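Long-range contacts in ZYG-9 (Caenorhabditis elegans, PDB 2OF3), which plays a major part in organising microtubules and spindle poles during mitosis and meiosis in the one-cell embryo: residues Gln29-Glu34 with Cys92-Phe97; Ala103-Leu108 with Asp146-Ser151; Ser207-Val212 with Trp243-Arg248. All blocks are in the same frame, centred on the assembly; numbering follows the deposited sequence.

Contact 1: residues Gln29-Glu34 with Cys92-Phe97; sequences QAPTDE and CTLRFF
The backbone oxygen of Gln29 meets two neighbouring carbons of the Phe97 ring, lying 3.3 Å from CE1 and 3.6 Å from CZ. It approaches obliquely, and aromatic C-H groups are at most weakly polar partners for it. The broader support comes from Pro31, whose CD stands 3.6 Å from the ring centroid and only 11° off the ring normal. This is a CH-pi contact in which the methylene next to the proline nitrogen, and so probably slightly polarised, faces the aromatic cloud. In the all-helical TOG domain, built from HEAT-type helices, the pair joins the extended chain leading into helix 33-44 to the C-terminal part of helix 85-95 and the residues that follow. A chi1 of -76° sets Phe97 CG beside the backbone N and helps turn the ring so that one face meets Pro31 CD while Thr93 O lies at its edge, in plane. Next to this CH-pi contact Pro31 and Leu94 slide past each other in opposite directions, with Pro31 CB 3.8 Å from Leu94 CD2. Leu94 also packs on Trp26, Ile36 and Leu39. Ala30 adds a looser methyl, its CB 4.3 Å from Phe97 CE1, while Phe28 also touches the Phe97 side chain.

Contact 2: residues Ala103-Leu108 with Asp146-Ser151; sequences ALIKVL and DNMRTS
A single folded methionine carries most of the contact between two helices: Met148 reaches out and places its sulfur against Ile105 and Leu108. The helical segments 103-108 and 146-151 run in nearly the same direction, 20° apart, as helices stacked side by side in one layer of the HEAT-type TOG solenoid do. Their axes stay 10.8 Å apart even at closest approach, a spacing that leaves room for a long side chain. Met148 fills it by bending: CG lies beside the backbone N (chi1 -73°), and a further bend at chi2 (-80°) turns the sulfur toward the facing helix. There SD is 4.0 Å from Ile105 CG1, the two side chains crossing at about a right angle, and 4.1 Å from Leu108 CD1, which it meets more aslant. The terminal methyl points at Leu104, but its modelled position is too close to that leucine's CD2 to be trusted, so the exact fit there remains doubtful. Leu104 and Leu108 also rest on Phe96, and Leu108 continues onto Val152 and Ile155, so the methionine borders a larger hydrophobic core. Away from the contact, Arg149 pairs with Asp146 in a salt bridge and also donates to Glu143 O. About one turn beyond Met148, Ser151 CB lies 4.2 Å from the same Leu108 CD1.

Contact 3: residues Ser207-Val212 with Trp243-Arg248; sequences SVEKTV and WKAAGR
Glu209 lays the flat of its carboxylate against the methyl of Ala245. CB of Ala245 stands 3.4 Å from Glu209 CD, with the two oxygens almost equally distant, so the methyl sits squarely above the plane rather than beside one oxygen. The glutamate gets there by a turn in its chain: CG lies beside the backbone N (chi1 -52°), and the bend at chi2, 92°, presents the face of the carboxylate to its neighbour. Lower down the same side chain, CB touches Ala246 N and lies 4.3 Å from Ala246 CB. Lys210 behaves differently, running past the end of helix 241-246 with its first three side-chain torsions extended before it bends at chi4. Its CB comes 3.3 Å from Ala245 O, and its NZ finishes near Gly247.

Small residues make such closeness possible: the backbones approach to 4.0 Å between Lys210 CA and Ala246 CA. At Gly247, where phi turns positive, a beta carbon would collide with the lysine nitrogen. One water bridges the two segments, donating to Lys210 O at 2.7 Å and to Ala246 O at 3.1 Å. The short helices 208-212 and 241-246 thus meet closely within the all-helical, HEAT-type TOG fold, an approach that alanine and glycine allow. With an alanine in place of Glu209, the Ala245 methyl would probably lose its flat cover and a gap would open beside Cys234 and Ile200, which the glutamate also touches. The glutamate is buried, has a methyl on one face, and its OE2 lies close to that of Glu238; such surroundings would tend to raise its pKa, and one of the two acids may share or hold a proton.

Contacts 1 and 2 are neighbours, their centres about 17 Å apart, and they meet directly. Val107 is the main junction, its CG1 lying 3.6 Å from Phe96 CE1 and 3.7 Å from Cys92 CB, with Leu104 also meeting Phe96, so helices 85-95 and 101-120, consecutive in the chain, share one apolar seam. Contact 3 stands apart, about 34 Å from contact 1 and 33 Å from contact 2 between centres, with nearest atoms about 17 and 18 Å away; it lies across the chain's centre from contact 2. All three follow one another in series along the sequence, as expected of an elongated domain in which short-range helix packing is repeated along its length.

Contact 1: residues Gln29-Glu34 with Cys92-Phe97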
# COMPACT_ATOMS: atom_id res chain seq x y z
N GLN A 29 11.02 3.99 10.16
CA GLN A 29 11.73 3.23 9.18
C GLN A 29 11.64 1.78 9.56
O GLN A 29 11.64 0.90 8.71
CB GLN A 29 13.20 3.65 9.15
CG GLN A 29 13.43 5.07 8.68
CD GLN A 29 12.89 5.29 7.25
OE1 GLN A 29 13.00 4.40 6.40
NE2 GLN A 29 12.31 6.48 6.98
N ALA A 30 11.62 1.52 10.86
CA ALA A 30 11.45 0.18 11.39
C ALA A 30 10.73 0.39 12.72
O ALA A 30 10.91 1.43 13.35
CB ALA A 30 12.79 -0.50 11.61
N PRO A 31 9.86 -0.56 13.12
CA PRO A 31 9.05 -0.36 14.35
C PRO A 31 9.91 -0.08 15.59
O PRO A 31 10.99 -0.64 15.71
CB PRO A 31 8.35 -1.70 14.52
CG PRO A 31 8.32 -2.29 13.13
CD PRO A 31 9.55 -1.83 12.44
N THR A 32 9.46 0.81 16.47
CA THR A 32 10.18 1.14 17.69
C THR A 32 9.30 0.82 18.89
O THR A 32 8.07 0.66 18.75
CB THR A 32 10.52 2.61 17.72
OG1 THR A 32 9.33 3.34 18.02
CG2 THR A 32 11.02 3.08 16.35
N ASP A 33 9.88 0.71 20.09
CA ASP A 33 9.10 0.39 21.28
C ASP A 33 8.00 1.43 21.44
O ASP A 33 6.90 1.09 21.84
CB ASP A 33 9.97 0.36 22.58
CG ASP A 33 9.13 0.43 23.90
OD1 ASP A 33 8.86 -0.68 24.38
OD2 ASP A 33 8.72 1.53 24.45
N GLU A 34 8.30 2.68 21.13
CA GLU A 34 7.31 3.75 21.31
C GLU A 34 6.02 3.56 20.49
O GLU A 34 4.91 3.80 20.97
CB GLU A 34 7.94 5.10 20.94
CG GLU A 34 7.07 6.24 21.55
CD GLU A 34 7.47 7.66 21.13
OE1 GLU A 34 8.29 7.81 20.19
OE2 GLU A 34 6.87 8.63 21.69
N CYS A 92 -0.81 -5.15 11.40
CA CYS A 92 -0.35 -5.83 10.20
C CYS A 92 0.97 -5.24 9.68
O CYS A 92 1.83 -6.02 9.26
CB CYS A 92 -1.43 -5.78 9.09
SG CYS A 92 -2.95 -6.79 9.47
N THR A 93 1.18 -3.91 9.74
CA THR A 93 2.46 -3.38 9.29
C THR A 93 3.64 -3.90 10.11
O THR A 93 4.74 -4.02 9.58
CB THR A 93 2.53 -1.80 9.24
OG1 THR A 93 2.44 -1.30 10.58
CG2 THR A 93 1.41 -1.20 8.41
N LEU A 94 3.42 -4.17 11.41
CA LEU A 94 4.46 -4.73 12.29
C LEU A 94 4.89 -6.11 11.78
O LEU A 94 6.09 -6.44 11.78
CB LEU A 94 3.95 -4.81 13.73
CG LEU A 94 3.56 -3.53 14.48
CD1 LEU A 94 3.20 -3.91 15.88
CD2 LEU A 94 4.68 -2.54 14.46
N ARG A 95 3.90 -6.88 11.34
CA ARG A 95 4.13 -8.16 10.66
C ARG A 95 4.86 -8.05 9.35
O ARG A 95 5.50 -9.01 8.96
CB ARG A 95 2.83 -8.95 10.43
CG ARG A 95 2.02 -9.16 11.69
CD ARG A 95 2.83 -9.92 12.76
NE ARG A 95 2.62 -9.20 13.99
CZ ARG A 95 3.55 -8.68 14.76
NH1 ARG A 95 4.81 -8.85 14.52
NH2 ARG A 95 3.18 -8.03 15.83
N PHE A 96 4.82 -6.92 8.68
CA PHE A 96 5.62 -6.73 7.46
C PHE A 96 7.13 -6.70 7.68
O PHE A 96 7.89 -6.83 6.71
CB PHE A 96 5.17 -5.48 6.65
CG PHE A 96 3.75 -5.55 6.15
CD1 PHE A 96 3.08 -6.78 6.06
CD2 PHE A 96 3.06 -4.40 5.77
CE1 PHE A 96 1.73 -6.86 5.61
CE2 PHE A 96 1.73 -4.45 5.30
CZ PHE A 96 1.05 -5.71 5.22
N PHE A 97 7.59 -6.55 8.91
CA PHE A 97 9.02 -6.45 9.20
C PHE A 97 9.66 -7.81 9.60
O PHE A 97 10.88 -7.98 9.55
CB PHE A 97 9.25 -5.35 10.24
CG PHE A 97 9.14 -3.98 9.64
CD1 PHE A 97 10.27 -3.34 9.14
CD2 PHE A 97 7.90 -3.36 9.51
CE1 PHE A 97 10.19 -2.10 8.54
CE2 PHE A 97 7.81 -2.07 8.92
CZ PHE A 97 8.96 -1.44 8.44

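Contact 2: residues Ala103-Leu108 with Asp146-Ser151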
# COMPACT_ATOMS: atom_id res chain seq x y z
N ALA A 103 2.74 -16.70 8.44
CA ALA A 103 2.09 -15.55 9.03
C ALA A 103 1.77 -14.52 7.94
O ALA A 103 0.65 -14.03 7.89
CB ALA A 103 2.94 -14.96 10.06
N LEU A 104 2.70 -14.26 7.02
CA LEU A 104 2.44 -13.23 5.98
C LEU A 104 1.21 -13.51 5.14
O LEU A 104 0.42 -12.61 4.92
CB LEU A 104 3.66 -12.97 5.08
CG LEU A 104 3.46 -11.79 4.10
CD1 LEU A 104 3.29 -10.40 4.79
CD2 LEU A 104 4.59 -11.72 3.10
N ILE A 105 1.04 -14.75 4.65
CA ILE A 105 -0.18 -15.13 3.94
C ILE A 105 -1.45 -14.74 4.70
O ILE A 105 -2.40 -14.20 4.09
CB ILE A 105 -0.23 -16.68 3.65
CG1 ILE A 105 0.76 -17.04 2.55
CG2 ILE A 105 -1.60 -17.06 3.15
CD1 ILE A 105 1.38 -18.53 2.70
N LYS A 106 -1.50 -15.03 5.99
CA LYS A 106 -2.71 -14.74 6.77
C LYS A 106 -2.86 -13.25 7.09
O LYS A 106 -3.98 -12.78 7.27
CB LYS A 106 -2.72 -15.46 8.13
CG LYS A 106 -2.82 -17.01 8.07
CD LYS A 106 -4.12 -17.44 7.41
CE LYS A 106 -4.05 -18.90 6.95
NZ LYS A 106 -5.45 -19.39 6.92
N VAL A 107 -1.75 -12.56 7.27
CA VAL A 107 -1.80 -11.09 7.45
C VAL A 107 -2.41 -10.47 6.21
O VAL A 107 -3.31 -9.65 6.31
CB VAL A 107 -0.41 -10.49 7.71
CG1 VAL A 107 -0.47 -8.96 7.58
CG2 VAL A 107 0.12 -10.92 9.11
N LEU A 108 -1.98 -10.90 5.02
CA LEU A 108 -2.49 -10.29 3.79
C LEU A 108 -3.95 -10.59 3.57
O LEU A 108 -4.67 -9.78 3.02
CB LEU A 108 -1.64 -10.67 2.58
CG LEU A 108 -0.20 -10.16 2.73
CD1 LEU A 108 0.55 -10.78 1.59
CD2 LEU A 108 -0.14 -8.62 2.61
N ASP A 146 6.22 -15.04 -6.37
CA ASP A 146 5.25 -14.44 -7.29
C ASP A 146 3.78 -14.38 -6.77
O ASP A 146 3.05 -13.39 -7.01
CB ASP A 146 5.33 -15.19 -8.61
CG ASP A 146 4.35 -14.71 -9.58
OD1 ASP A 146 4.65 -13.70 -10.23
OD2 ASP A 146 3.27 -15.33 -9.67
N ASN A 147 3.36 -15.43 -6.07
CA ASN A 147 2.02 -15.47 -5.47
C ASN A 147 1.86 -14.43 -4.36
O ASN A 147 0.77 -13.91 -4.16
CB ASN A 147 1.69 -16.88 -4.95
CG ASN A 147 0.78 -17.66 -5.89
OD1 ASN A 147 -0.06 -17.07 -6.59
ND2 ASN A 147 0.94 -18.98 -5.90
N MET A 148 2.94 -14.15 -3.64
CA MET A 148 2.93 -13.15 -2.61
C MET A 148 2.82 -11.74 -3.20
O MET A 148 2.01 -10.92 -2.70
CB MET A 148 4.09 -13.33 -1.65
CG MET A 148 3.84 -14.58 -0.76
SD MET A 148 2.69 -14.18 0.61
CE MET A 148 3.99 -13.47 1.53
N ARG A 149 3.55 -11.47 -4.28
CA ARG A 149 3.42 -10.19 -4.99
C ARG A 149 2.02 -10.03 -5.53
O ARG A 149 1.50 -8.94 -5.56
CB ARG A 149 4.44 -10.05 -6.12
CG ARG A 149 5.86 -10.00 -5.63
CD ARG A 149 6.84 -9.63 -6.73
NE ARG A 149 6.88 -10.62 -7.82
CZ ARG A 149 7.67 -11.69 -7.87
NH1 ARG A 149 8.52 -12.03 -6.87
NH2 ARG A 149 7.60 -12.47 -8.94
N THR A 150 1.40 -11.12 -5.97
CA THR A 150 0.05 -11.05 -6.47
C THR A 150 -0.99 -10.66 -5.41
O THR A 150 -1.93 -9.90 -5.68
CB THR A 150 -0.32 -12.42 -7.11
OG1 THR A 150 0.52 -12.58 -8.25
CG2 THR A 150 -1.79 -12.46 -7.54
N SER A 151 -0.83 -11.20 -4.22
CA SER A 151 -1.76 -10.98 -3.11
C SER A 151 -1.66 -9.53 -2.68
O SER A 151 -2.67 -8.90 -2.34
CB SER A 151 -1.40 -11.88 -1.92
OG SER A 151 -1.84 -13.22 -2.18

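Contact 3: residues Ser207-Val212 with Trp243-Arg248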
# COMPACT_ATOMS: atom_id res chain seq x y z
N SER A 207 4.26 15.16 -11.70
CA SER A 207 5.54 15.02 -12.40
C SER A 207 5.91 13.51 -12.57
O SER A 207 7.05 13.10 -12.34
CB SER A 207 6.67 15.74 -11.64
OG SER A 207 6.58 17.15 -11.80
N VAL A 208 4.92 12.72 -12.98
CA VAL A 208 5.12 11.32 -13.22
C VAL A 208 6.17 11.10 -14.32
O VAL A 208 7.12 10.35 -14.10
CB VAL A 208 3.80 10.63 -13.61
CG1 VAL A 208 4.07 9.19 -14.06
CG2 VAL A 208 2.80 10.69 -12.44
N GLU A 209 6.02 11.74 -15.47
CA GLU A 209 6.95 11.51 -16.61
C GLU A 209 8.38 11.75 -16.21
O GLU A 209 9.23 10.90 -16.45
CB GLU A 209 6.60 12.32 -17.86
CG GLU A 209 5.17 12.20 -18.31
CD GLU A 209 4.24 13.29 -17.71
OE1 GLU A 209 4.44 13.75 -16.55
OE2 GLU A 209 3.28 13.67 -18.40
N LYS A 210 8.63 12.86 -15.53
CA LYS A 210 9.98 13.22 -15.15
C LYS A 210 10.57 12.34 -14.05
O LYS A 210 11.79 12.11 -14.03
CB LYS A 210 10.02 14.71 -14.70
CG LYS A 210 11.37 15.14 -14.13
CD LYS A 210 11.51 16.69 -14.04
CE LYS A 210 13.02 17.15 -14.09
NZ LYS A 210 13.63 17.26 -15.53
N THR A 211 9.73 11.90 -13.11
CA THR A 211 10.19 11.05 -12.04
C THR A 211 10.49 9.64 -12.55
O THR A 211 11.42 8.97 -12.07
CB THR A 211 9.11 10.96 -10.92
OG1 THR A 211 8.66 12.29 -10.60
CG2 THR A 211 9.67 10.33 -9.69
N VAL A 212 9.68 9.20 -13.51
CA VAL A 212 9.76 7.83 -13.99
C VAL A 212 10.90 7.68 -15.04
O VAL A 212 11.60 6.66 -15.07
CB VAL A 212 8.38 7.32 -14.51
CG1 VAL A 212 8.53 6.01 -15.33
CG2 VAL A 212 7.39 7.11 -13.32
N TRP A 243 7.31 13.80 -23.93
CA TRP A 243 8.75 14.12 -24.06
C TRP A 243 9.09 15.43 -23.36
O TRP A 243 10.14 15.53 -22.71
CB TRP A 243 9.23 14.16 -25.53
CG TRP A 243 8.97 12.95 -26.38
CD1 TRP A 243 8.11 12.85 -27.43
CD2 TRP A 243 9.59 11.66 -26.25
NE1 TRP A 243 8.15 11.60 -27.97
CE2 TRP A 243 9.04 10.84 -27.26
CE3 TRP A 243 10.51 11.10 -25.35
CZ2 TRP A 243 9.40 9.48 -27.41
CZ3 TRP A 243 10.88 9.75 -25.50
CH2 TRP A 243 10.33 8.96 -26.53
N LYS A 244 8.23 16.44 -23.47
CA LYS A 244 8.51 17.74 -22.80
C LYS A 244 8.56 17.59 -21.27
O LYS A 244 9.54 17.97 -20.63
CB LYS A 244 7.50 18.81 -23.21
CG LYS A 244 7.68 20.15 -22.45
CD LYS A 244 7.16 21.40 -23.25
CE LYS A 244 7.05 22.68 -22.34
NZ LYS A 244 5.71 22.79 -21.56
N ALA A 245 7.50 16.98 -20.71
CA ALA A 245 7.39 16.60 -19.28
C ALA A 245 8.56 15.72 -18.77
O ALA A 245 9.10 15.93 -17.68
CB ALA A 245 6.01 15.91 -19.06
N ALA A 246 8.96 14.71 -19.55
CA ALA A 246 10.06 13.85 -19.13
C ALA A 246 11.40 14.56 -18.97
O ALA A 246 12.25 14.14 -18.15
CB ALA A 246 10.21 12.72 -20.12
N GLY A 247 11.63 15.60 -19.78
CA GLY A 247 12.94 16.29 -19.79
C GLY A 247 14.01 15.46 -20.47
O GLY A 247 13.70 14.49 -21.17
N ARG A 248 15.27 15.85 -20.25
CA ARG A 248 16.45 15.26 -20.95
C ARG A 248 16.62 13.82 -20.58
O ARG A 248 16.68 13.51 -19.40
CB ARG A 248 17.74 16.01 -20.57
CG ARG A 248 19.06 15.50 -21.29
CD ARG A 248 20.10 16.65 -21.51
NE ARG A 248 19.92 17.71 -20.48
CZ ARG A 248 19.22 18.84 -20.65
NH1 ARG A 248 18.64 19.12 -21.84
NH2 ARG A 248 19.09 19.70 -19.64
O HOH W 1 13.69 13.00 -15.68